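PDB 4I0N: necrotic enteritis toxin B from Clostridium perfringens, which forms pores in membranes as a toxin of the alpha-hemolysin fold, probably by assembling from soluble monomers into a ring-shaped oligomer. Local coordinates for residues Asp67-Gly72 and Lys78-Glu83; Asp177-Asp182 and Gly189-Met194; Lys204-Asp209 and Tyr250-Glu255. One frame throughout, in Å; residues are numbered along the deposited sequence.

Interaction 1 of 3, residues Asp67-Gly72 and Lys78-Glu83; sequences DKQIFG and KMKWPE
Lys80 reaches back across a beta hairpin to Asp67, just ahead of the edge strand 69-72. Its chain runs straight from the backbone and then bends at both outer torsions (chi3 72°, chi4 71°), which curls NZ onto the carboxylate. The resulting salt bridge, Lys80 NZ to OD2 of Asp67 at 2.7 Å, approaches from above the carboxylate plane. The same NZ also donates to the backbone O of Asp67, at 3.1 Å, so two bonds from one residue grip the ammonium. The other oxygen, OD1, accepts from NE2 of Gln69, from the syn side but tilted well out of the carboxylate plane, which steadies the group.

The ladder between the strands is equally tight. Gln69 and Lys80, and likewise Phe71 and Lys78, are antiparallel hydrogen-bonded pairs; Phe71 N to Lys78 O, at 2.8 Å, is nearly straight at 162°. Ile70 and Met79 form the non-hydrogen-bonded pair between them, with CG1 of Ile70 4.1 Å from CB of Met79. Met79 extends along this face until its CE meets CD of Lys68 at 4.0 Å.

The loose part is the Phe71-Lys78 end of the other face. Phe71 is exposed, and its ring comes no closer to the Lys78 side chain than 4.2 Å, CD2 to CE.

Asp247 gives Lys80 a second acidic partner, while Lys68 NZ turns to Asp209. The face of Ile70 and Met79 is covered by Phe206 and, over Met79, by Phe193 from a loop and by Ile216 of helix 214-217. Strand 76-92 continues the sheet into strand 236-255, through the backbone of Met79 and Tyr250.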
loop_
_atom_site.group_PDB
_atom_site.type_symbol
_atom_site.label_atom_id
_atom_site.label_comp_id
_atom_site.label_asym_id
_atom_site.label_seq_id
_atom_site.Cartn_x
_atom_site.Cartn_y
_atom_site.Cartn_z
ATOM N N ASP A 67 -10.677 -0.734 9.381
ATOM C CA ASP A 67 -11.535 -0.004 10.327
ATOM C C ASP A 67 -12.983 0.092 9.852
ATOM O O ASP A 67 -13.675 1.081 10.107
ATOM C CB ASP A 67 -10.970 1.388 10.609
ATOM C CG ASP A 67 -11.587 2.027 11.829
ATOM O OD1 ASP A 67 -11.735 1.330 12.851
ATOM O OD2 ASP A 67 -11.960 3.208 11.750
ATOM N N LYS A 68 -13.464 -0.953 9.182
ATOM C CA LYS A 68 -14.875 -0.984 8.781
ATOM C C LYS A 68 -15.742 -0.981 10.029
ATOM O O LYS A 68 -15.470 -1.713 10.973
ATOM C CB LYS A 68 -15.201 -2.245 7.984
ATOM C CG LYS A 68 -16.584 -2.202 7.352
ATOM C CD LYS A 68 -17.200 -3.599 7.207
ATOM C CE LYS A 68 -17.920 -4.027 8.443
ATOM N NZ LYS A 68 -18.588 -5.330 8.263
ATOM N N GLN A 69 -16.786 -0.159 10.025
ATOM C CA GLN A 69 -17.634 0.009 11.219
ATOM C C GLN A 69 -19.058 0.147 10.757
ATOM O O GLN A 69 -19.298 0.765 9.737
ATOM C CB GLN A 69 -17.250 1.290 11.983
ATOM C CG GLN A 69 -15.868 1.249 12.560
ATOM C CD GLN A 69 -15.501 2.451 13.387
ATOM O OE1 GLN A 69 -16.285 3.385 13.558
ATOM N NE2 GLN A 69 -14.288 2.435 13.920
ATOM N N ILE A 70 -19.996 -0.389 11.535
ATOM C CA ILE A 70 -21.413 -0.266 11.208
ATOM C C ILE A 70 -22.142 0.335 12.397
ATOM O O ILE A 70 -21.863 -0.035 13.550
ATOM C CB ILE A 70 -22.013 -1.640 10.825
ATOM C CG1 ILE A 70 -21.556 -2.034 9.411
ATOM C CG2 ILE A 70 -23.568 -1.646 10.965
ATOM C CD1 ILE A 70 -21.778 -3.504 9.093
ATOM N N PHE A 71 -23.038 1.288 12.118
ATOM C CA PHE A 71 -23.903 1.877 13.143
ATOM C C PHE A 71 -25.319 1.874 12.594
ATOM O O PHE A 71 -25.530 1.731 11.375
ATOM C CB PHE A 71 -23.491 3.315 13.491
ATOM C CG PHE A 71 -22.026 3.477 13.799
ATOM C CD1 PHE A 71 -21.579 3.518 15.108
ATOM C CD2 PHE A 71 -21.091 3.585 12.767
ATOM C CE1 PHE A 71 -20.201 3.673 15.394
ATOM C CE2 PHE A 71 -19.731 3.735 13.042
ATOM C CZ PHE A 71 -19.289 3.777 14.358
ATOM N N GLY A 72 -26.299 2.012 13.472
ATOM C CA GLY A 72 -27.648 2.158 12.967
ATOM C C GLY A 72 -28.743 1.734 13.912
ATOM O O GLY A 72 -28.512 1.418 15.092
ATOM N N LYS A 78 -25.389 3.222 8.912
ATOM C CA LYS A 78 -24.165 3.770 8.342
ATOM C C LYS A 78 -23.033 2.777 8.433
ATOM O O LYS A 78 -22.721 2.242 9.511
ATOM C CB LYS A 78 -23.749 5.087 9.002
ATOM C CG LYS A 78 -22.443 5.658 8.395
ATOM C CD LYS A 78 -22.115 7.035 8.906
ATOM C CE LYS A 78 -21.396 6.955 10.232
ATOM N NZ LYS A 78 -20.899 8.299 10.579
ATOM N N MET A 79 -22.418 2.535 7.281
ATOM C CA MET A 79 -21.230 1.698 7.192
ATOM C C MET A 79 -20.063 2.553 6.727
ATOM O O MET A 79 -20.069 3.058 5.598
ATOM C CB MET A 79 -21.478 0.555 6.201
ATOM C CG MET A 79 -20.214 -0.293 5.896
ATOM S SD MET A 79 -20.664 -1.612 4.749
ATOM C CE MET A 79 -19.083 -2.022 4.015
ATOM N N LYS A 80 -19.074 2.737 7.606
ATOM C CA LYS A 80 -17.837 3.385 7.219
ATOM C C LYS A 80 -16.887 2.331 6.651
ATOM O O LYS A 80 -16.674 1.286 7.278
ATOM C CB LYS A 80 -17.197 4.095 8.422
ATOM C CG LYS A 80 -15.956 4.893 8.020
ATOM C CD LYS A 80 -15.324 5.607 9.186
ATOM C CE LYS A 80 -14.608 4.652 10.159
ATOM N NZ LYS A 80 -13.351 4.073 9.575
ATOM N N TRP A 81 -16.269 2.619 5.506
ATOM C CA TRP A 81 -15.480 1.606 4.802
ATOM C C TRP A 81 -14.331 2.296 4.053
ATOM O O TRP A 81 -14.422 3.496 3.783
ATOM C CB TRP A 81 -16.387 0.791 3.857
ATOM C CG TRP A 81 -16.998 1.602 2.754
ATOM C CD1 TRP A 81 -18.065 2.459 2.843
ATOM C CD2 TRP A 81 -16.547 1.655 1.404
ATOM N NE1 TRP A 81 -18.319 3.027 1.606
ATOM C CE2 TRP A 81 -17.383 2.568 0.714
ATOM C CE3 TRP A 81 -15.500 1.025 0.707
ATOM C CZ2 TRP A 81 -17.221 2.863 -0.647
ATOM C CZ3 TRP A 81 -15.339 1.299 -0.649
ATOM C CH2 TRP A 81 -16.208 2.215 -1.316
ATOM N N PRO A 82 -13.232 1.562 3.782
ATOM C CA PRO A 82 -12.071 2.193 3.150
ATOM C C PRO A 82 -12.184 2.196 1.628
ATOM O O PRO A 82 -12.245 1.129 0.992
ATOM C CB PRO A 82 -10.908 1.312 3.616
ATOM C CG PRO A 82 -11.507 -0.042 3.723
ATOM C CD PRO A 82 -12.923 0.203 4.266
ATOM N N GLU A 83 -12.241 3.393 1.053
ATOM C CA GLU A 83 -12.408 3.507 -0.386
ATOM C C GLU A 83 -11.057 3.554 -1.086
ATOM O O GLU A 83 -10.938 3.062 -2.212
ATOM C CB GLU A 83 -13.304 4.704 -0.744
ATOM C CG GLU A 83 -13.675 4.792 -2.248
ATOM C CD GLU A 83 -12.610 5.477 -3.094
ATOM O OE1 GLU A 83 -11.719 6.159 -2.525
ATOM O OE2 GLU A 83 -12.663 5.323 -4.340
#

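Interaction 2 of 3, residues Asp177-Asp182 and Gly189-Met194; sequences DGYNID and GNQLFM
Tyr179 lies over 189-194 with its ring flat on CB of Gln191, a CH-pi contact in which Gln191 CB sits over the face, 3.9 Å from the centroid of the Tyr179 ring. Farther out, the Gln191 amide is inclined to the Tyr179 ring by 46°, and a water joins its NE2 to Tyr179 OH. Arg197 takes the other end of that amide, OE1. A second water works just before Tyr179 in the chain: it donates to OD2 of Asp177 and, at 2.8 Å, to the backbone O of Leu192.

CD1 of Leu192 packs against the Tyr179 backbone, 3.4 Å from Tyr179 O. Two torsions of Leu192 place it there together: CG stands anti to the backbone N, and chi2 (56°) then turns CD1 to this carbonyl.

Next along, the carbonyl of Asn180 receives the direct hydrogen bond of the contact: ND2 of Asn190 donates to Asn180 O at 3.1 Å, with an angle of 152° at the hydrogen. The amide of Asn190 works at both ends, because its OD1 accepts from Leu192 N at 2.9 Å in an Asx turn. Asn180 makes a matching Asx turn, OD1 to Asp182 N at 2.8 Å. Two such turns thus occur in facing stretches of one loop, without regular strand pairing.

Ile181 directs its side chain from here onto Trp81 and Glu83 of strand 76-92 and Asn248 of strand 236-255. Leu192 packs on Trp81 and Tyr250, and Asn190 lies against Asn263 of strand 258-279, so the loop sits across all three strands.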
loop_
_atom_site.group_PDB
_atom_site.type_symbol
_atom_site.label_atom_id
_atom_site.label_comp_id
_atom_site.label_asym_id
_atom_site.label_seq_id
_atom_site.Cartn_x
_atom_site.Cartn_y
_atom_site.Cartn_z
ATOM N N ASP A 177 -21.062 -7.777 -7.441
ATOM C CA ASP A 177 -22.376 -7.487 -8.040
ATOM C C ASP A 177 -22.347 -6.332 -9.047
ATOM O O ASP A 177 -23.363 -6.020 -9.667
ATOM C CB ASP A 177 -23.387 -7.150 -6.949
ATOM C CG ASP A 177 -23.699 -8.333 -6.048
ATOM O OD1 ASP A 177 -23.900 -9.459 -6.533
ATOM O OD2 ASP A 177 -23.751 -8.119 -4.825
ATOM N N GLY A 178 -21.186 -5.703 -9.177
ATOM C CA GLY A 178 -20.962 -4.608 -10.116
ATOM C C GLY A 178 -21.377 -3.237 -9.623
ATOM O O GLY A 178 -21.508 -2.321 -10.431
ATOM N N TYR A 179 -21.599 -3.078 -8.316
ATOM C CA TYR A 179 -21.925 -1.754 -7.770
ATOM C C TYR A 179 -20.662 -0.978 -7.457
ATOM O O TYR A 179 -19.690 -1.526 -6.956
ATOM C CB TYR A 179 -22.814 -1.881 -6.531
ATOM C CG TYR A 179 -24.180 -2.397 -6.890
ATOM C CD1 TYR A 179 -25.015 -1.680 -7.761
ATOM C CD2 TYR A 179 -24.637 -3.614 -6.382
ATOM C CE1 TYR A 179 -26.289 -2.185 -8.109
ATOM C CE2 TYR A 179 -25.878 -4.111 -6.727
ATOM C CZ TYR A 179 -26.696 -3.395 -7.574
ATOM O OH TYR A 179 -27.921 -3.919 -7.901
ATOM N N ASN A 180 -20.673 0.308 -7.755
ATOM C CA ASN A 180 -19.495 1.126 -7.487
ATOM C C ASN A 180 -19.941 2.428 -6.816
ATOM O O ASN A 180 -21.131 2.645 -6.595
ATOM C CB ASN A 180 -18.745 1.381 -8.810
ATOM C CG ASN A 180 -19.628 2.047 -9.872
ATOM O OD1 ASN A 180 -20.186 3.113 -9.644
ATOM N ND2 ASN A 180 -19.788 1.386 -11.023
ATOM N N ILE A 181 -19.001 3.307 -6.489
ATOM C CA ILE A 181 -19.372 4.532 -5.766
ATOM C C ILE A 181 -20.283 5.482 -6.550
ATOM O O ILE A 181 -20.840 6.413 -5.964
ATOM C CB ILE A 181 -18.130 5.319 -5.240
ATOM C CG1 ILE A 181 -17.326 5.876 -6.415
ATOM C CG2 ILE A 181 -17.271 4.417 -4.305
ATOM C CD1 ILE A 181 -16.106 6.708 -6.000
ATOM N N ASP A 182 -20.408 5.273 -7.864
ATOM C CA ASP A 182 -21.331 6.077 -8.667
ATOM C C ASP A 182 -22.671 5.414 -8.963
ATOM O O ASP A 182 -23.507 6.023 -9.631
ATOM C CB ASP A 182 -20.678 6.501 -9.990
ATOM C CG ASP A 182 -19.443 7.362 -9.779
ATOM O OD1 ASP A 182 -19.547 8.422 -9.110
ATOM O OD2 ASP A 182 -18.374 6.969 -10.280
ATOM N N GLY A 189 -31.400 4.003 -4.865
ATOM C CA GLY A 189 -30.193 4.820 -4.723
ATOM C C GLY A 189 -28.997 3.969 -5.095
ATOM O O GLY A 189 -29.061 3.190 -6.044
ATOM N N ASN A 190 -27.909 4.124 -4.339
ATOM C CA ASN A 190 -26.725 3.306 -4.531
ATOM C C ASN A 190 -26.852 2.033 -3.692
ATOM O O ASN A 190 -26.952 2.099 -2.475
ATOM C CB ASN A 190 -25.452 4.068 -4.123
ATOM C CG ASN A 190 -24.192 3.350 -4.563
ATOM O OD1 ASN A 190 -24.200 2.123 -4.754
ATOM N ND2 ASN A 190 -23.113 4.105 -4.783
ATOM N N GLN A 191 -26.863 0.884 -4.356
ATOM C CA GLN A 191 -27.061 -0.392 -3.666
ATOM C C GLN A 191 -25.757 -1.047 -3.203
ATOM O O GLN A 191 -25.766 -2.194 -2.752
ATOM C CB GLN A 191 -27.873 -1.335 -4.573
ATOM C CG GLN A 191 -29.322 -0.888 -4.726
ATOM C CD GLN A 191 -29.987 -1.540 -5.899
ATOM O OE1 GLN A 191 -30.680 -2.558 -5.749
ATOM N NE2 GLN A 191 -29.763 -0.988 -7.085
ATOM N N LEU A 192 -24.648 -0.318 -3.328
ATOM C CA LEU A 192 -23.287 -0.793 -3.001
ATOM C C LEU A 192 -23.180 -1.933 -1.970
ATOM O O LEU A 192 -22.734 -3.033 -2.311
ATOM C CB LEU A 192 -22.418 0.403 -2.582
ATOM C CG LEU A 192 -20.896 0.287 -2.538
ATOM C CD1 LEU A 192 -20.349 -0.165 -3.864
ATOM C CD2 LEU A 192 -20.306 1.642 -2.132
ATOM N N PHE A 193 -23.567 -1.680 -0.719
ATOM C CA PHE A 193 -23.468 -2.720 0.314
ATOM C C PHE A 193 -24.806 -3.009 0.960
ATOM O O PHE A 193 -24.870 -3.419 2.117
ATOM C CB PHE A 193 -22.433 -2.359 1.399
ATOM C CG PHE A 193 -21.070 -1.978 0.854
ATOM C CD1 PHE A 193 -20.289 -2.908 0.169
ATOM C CD2 PHE A 193 -20.559 -0.695 1.074
ATOM C CE1 PHE A 193 -19.025 -2.562 -0.309
ATOM C CE2 PHE A 193 -19.305 -0.335 0.591
ATOM C CZ PHE A 193 -18.535 -1.275 -0.106
ATOM N N MET A 194 -25.870 -2.827 0.190
ATOM C CA MET A 194 -27.238 -3.063 0.670
ATOM C C MET A 194 -27.573 -4.553 0.644
ATOM O O MET A 194 -27.589 -5.176 -0.428
ATOM C CB MET A 194 -28.217 -2.258 -0.192
ATOM C CG MET A 194 -29.692 -2.366 0.236
ATOM S SD MET A 194 -30.833 -1.646 -0.967
ATOM C CE MET A 194 -30.491 0.113 -0.766
HETATM O O HOH W 1 -22.755 -5.125 -4.119
HETATM O O HOH W 2 -30.205 -2.580 -9.629
#

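Interaction 3 of 3, residues Lys204-Asp209 and Tyr250-Glu255; sequences KNFTDD and YILNWE
Phe206 and Leu252 come from opposite directions and meet in the hydrophobic packing of a loop on a beta-sheet, within the alpha-hemolysin fold of this toxin. The loop 204-209 runs toward helix 214-217; Tyr250 and Leu252, two residues apart on strand 236-255, point their side chains at it, while Ile251 between them points away.

The Phe206 side chain can be followed outward. From CB, CG stands anti to the carbonyl carbon (chi1 -66°), and this sends the ring toward the strand. CD1 is the first ring atom to touch it, 3.7 Å from CD2 of Tyr250. CE1 makes the closest contacts: it lies 3.4 Å from the same Tyr250 CD2 and 3.5 Å from Leu252 CD1. At the tip, CZ meets the backbone O of Tyr250 at 3.7 Å, with Leu252 CD1 equally near.

The two neighbours use different parts of the ring. Leu252 lays CD1 over one face, offset toward the rim, in a CH-pi contact. Tyr250 comes to the edge instead; the Phe206 and Tyr250 rings meet rim to rim, their planes at 70°, and neither covers the other's face.

All four touching residues are buried, and the side-chain polar atoms of Asn205 and Tyr250 are hydrogen-bonded. Tyr250 OH bonds to the backbone O of Asn190, and Asn205 OD1 accepts from Ser196 N. Met79 of strand 76-92 also packs on Phe206, so the ring bridges two adjacent strands. Asn205 crosses Leu252 at about a right angle, and the same Leu252 CD1 methyl that covers Phe206 lies 3.7 Å from Asn205 CB.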
loop_
_atom_site.group_PDB
_atom_site.type_symbol
_atom_site.label_atom_id
_atom_site.label_comp_id
_atom_site.label_asym_id
_atom_site.label_seq_id
_atom_site.Cartn_x
_atom_site.Cartn_y
_atom_site.Cartn_z
ATOM N N LYS A 204 -28.529 -3.945 10.494
ATOM C CA LYS A 204 -28.482 -5.336 10.090
ATOM C C LYS A 204 -28.612 -5.498 8.580
ATOM O O LYS A 204 -28.793 -6.626 8.095
ATOM C CB LYS A 204 -29.593 -6.136 10.784
ATOM C CG LYS A 204 -29.450 -6.238 12.300
ATOM C CD LYS A 204 -28.045 -6.692 12.663
ATOM N N ASN A 205 -28.511 -4.389 7.840
ATOM C CA ASN A 205 -28.818 -4.420 6.405
ATOM C C ASN A 205 -27.639 -4.154 5.474
ATOM O O ASN A 205 -27.831 -3.756 4.326
ATOM C CB ASN A 205 -29.982 -3.493 6.034
ATOM C CG ASN A 205 -30.613 -3.884 4.692
ATOM O OD1 ASN A 205 -30.617 -5.064 4.339
ATOM N ND2 ASN A 205 -31.124 -2.907 3.940
ATOM N N PHE A 206 -26.431 -4.390 5.979
ATOM C CA PHE A 206 -25.230 -4.253 5.186
ATOM C C PHE A 206 -24.666 -5.624 4.835
ATOM O O PHE A 206 -24.860 -6.598 5.582
ATOM C CB PHE A 206 -24.196 -3.426 5.954
ATOM C CG PHE A 206 -24.612 -1.996 6.167
ATOM C CD1 PHE A 206 -24.654 -1.104 5.095
ATOM C CD2 PHE A 206 -24.940 -1.536 7.445
ATOM C CE1 PHE A 206 -25.034 0.226 5.282
ATOM C CE2 PHE A 206 -25.338 -0.208 7.643
ATOM C CZ PHE A 206 -25.382 0.674 6.569
ATOM N N THR A 207 -23.990 -5.693 3.689
ATOM C CA THR A 207 -23.285 -6.905 3.245
ATOM C C THR A 207 -22.495 -7.551 4.399
ATOM O O THR A 207 -21.728 -6.872 5.080
ATOM C CB THR A 207 -22.318 -6.544 2.080
ATOM O OG1 THR A 207 -23.049 -5.850 1.073
ATOM C CG2 THR A 207 -21.674 -7.785 1.465
ATOM N N ASP A 208 -22.688 -8.855 4.614
ATOM C CA ASP A 208 -21.902 -9.622 5.597
ATOM C C ASP A 208 -20.411 -9.579 5.280
ATOM O O ASP A 208 -20.040 -9.531 4.105
ATOM C CB ASP A 208 -22.355 -11.089 5.613
ATOM C CG ASP A 208 -23.778 -11.258 6.107
ATOM O OD1 ASP A 208 -24.240 -10.402 6.895
ATOM O OD2 ASP A 208 -24.440 -12.257 5.710
ATOM N N ASP A 209 -19.571 -9.620 6.316
ATOM C CA ASP A 209 -18.104 -9.625 6.149
ATOM C C ASP A 209 -17.592 -10.660 5.168
ATOM O O ASP A 209 -16.721 -10.360 4.368
ATOM C CB ASP A 209 -17.368 -9.854 7.466
ATOM C CG ASP A 209 -17.223 -8.600 8.303
ATOM O OD1 ASP A 209 -16.989 -7.492 7.773
ATOM O OD2 ASP A 209 -17.328 -8.748 9.526
ATOM N N TYR A 250 -21.181 4.701 3.748
ATOM C CA TYR A 250 -22.314 4.140 3.009
ATOM C C TYR A 250 -23.556 4.099 3.910
ATOM O O TYR A 250 -23.576 3.427 4.958
ATOM C CB TYR A 250 -21.974 2.758 2.457
ATOM C CG TYR A 250 -23.149 2.167 1.687
ATOM C CD1 TYR A 250 -23.589 2.740 0.496
ATOM C CD2 TYR A 250 -23.848 1.060 2.186
ATOM C CE1 TYR A 250 -24.705 2.213 -0.192
ATOM C CE2 TYR A 250 -24.939 0.530 1.502
ATOM C CZ TYR A 250 -25.368 1.114 0.328
ATOM O OH TYR A 250 -26.442 0.562 -0.338
ATOM N N ILE A 251 -24.568 4.875 3.522
ATOM C CA ILE A 251 -25.691 5.195 4.406
ATOM C C ILE A 251 -26.986 4.615 3.834
ATOM O O ILE A 251 -27.261 4.748 2.634
ATOM C CB ILE A 251 -25.839 6.732 4.561
ATOM C CG1 ILE A 251 -24.600 7.325 5.239
ATOM C CG2 ILE A 251 -27.093 7.091 5.363
ATOM C CD1 ILE A 251 -24.353 8.820 4.884
ATOM N N LEU A 252 -27.769 3.978 4.706
ATOM C CA LEU A 252 -29.080 3.435 4.351
ATOM C C LEU A 252 -30.164 4.205 5.087
ATOM O O LEU A 252 -30.056 4.432 6.299
ATOM C CB LEU A 252 -29.197 1.961 4.758
ATOM C CG LEU A 252 -28.321 0.964 3.996
ATOM C CD1 LEU A 252 -28.398 -0.423 4.642
ATOM C CD2 LEU A 252 -28.669 0.942 2.510
ATOM N N ASN A 253 -31.172 4.631 4.334
ATOM C CA ASN A 253 -32.379 5.257 4.887
ATOM C C ASN A 253 -33.623 4.506 4.415
ATOM O O ASN A 253 -33.807 4.255 3.215
ATOM C CB ASN A 253 -32.496 6.725 4.450
ATOM C CG ASN A 253 -31.461 7.624 5.087
ATOM O OD1 ASN A 253 -31.605 8.034 6.235
ATOM N ND2 ASN A 253 -30.427 7.973 4.329
ATOM N N TRP A 254 -34.496 4.160 5.357
ATOM C CA TRP A 254 -35.744 3.501 5.012
ATOM C C TRP A 254 -36.739 4.514 4.451
ATOM O O TRP A 254 -37.021 5.538 5.089
ATOM C CB TRP A 254 -36.342 2.787 6.234
ATOM C CG TRP A 254 -37.658 2.121 5.938
ATOM C CD1 TRP A 254 -38.898 2.553 6.326
ATOM C CD2 TRP A 254 -37.872 0.925 5.172
ATOM N NE1 TRP A 254 -39.861 1.695 5.862
ATOM C CE2 TRP A 254 -39.264 0.690 5.150
ATOM C CE3 TRP A 254 -37.022 0.030 4.501
ATOM C CZ2 TRP A 254 -39.828 -0.408 4.495
ATOM C CZ3 TRP A 254 -37.583 -1.063 3.852
ATOM C CH2 TRP A 254 -38.976 -1.270 3.853
ATOM N N GLU A 255 -37.267 4.224 3.264
ATOM C CA GLU A 255 -38.206 5.130 2.594
ATOM C C GLU A 255 -39.565 4.486 2.362
ATOM O O GLU A 255 -39.947 4.151 1.231
ATOM C CB GLU A 255 -37.610 5.676 1.300
ATOM C CG GLU A 255 -36.345 6.469 1.548
ATOM C CD GLU A 255 -35.964 7.367 0.404
ATOM O OE1 GLU A 255 -36.452 7.150 -0.738
ATOM O OE2 GLU A 255 -35.150 8.285 0.644
#

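In the fold
Interaction 1 is a surface hairpin, held by backbone pairing and a salt bridge; interaction 3 is buried and has no hydrogen bond across it, relying on aromatic and aliphatic contacts. Interaction 2 is partly buried and mixes the two, with two bridging waters. Interactions 1 and 3 reach the same sheet, through the neighbouring strands 76-92 and 236-255, and they touch where Phe206 CZ packs 3.5 Å from Lys78 N. Both loop segments 189-194 and 204-209 lie over that sheet, linked to each other through the backbones of Phe193 and Thr207. The rings of Trp81 and Phe193 meet edge-to-face between interactions 1 and 2, so the three contacts form one continuous region.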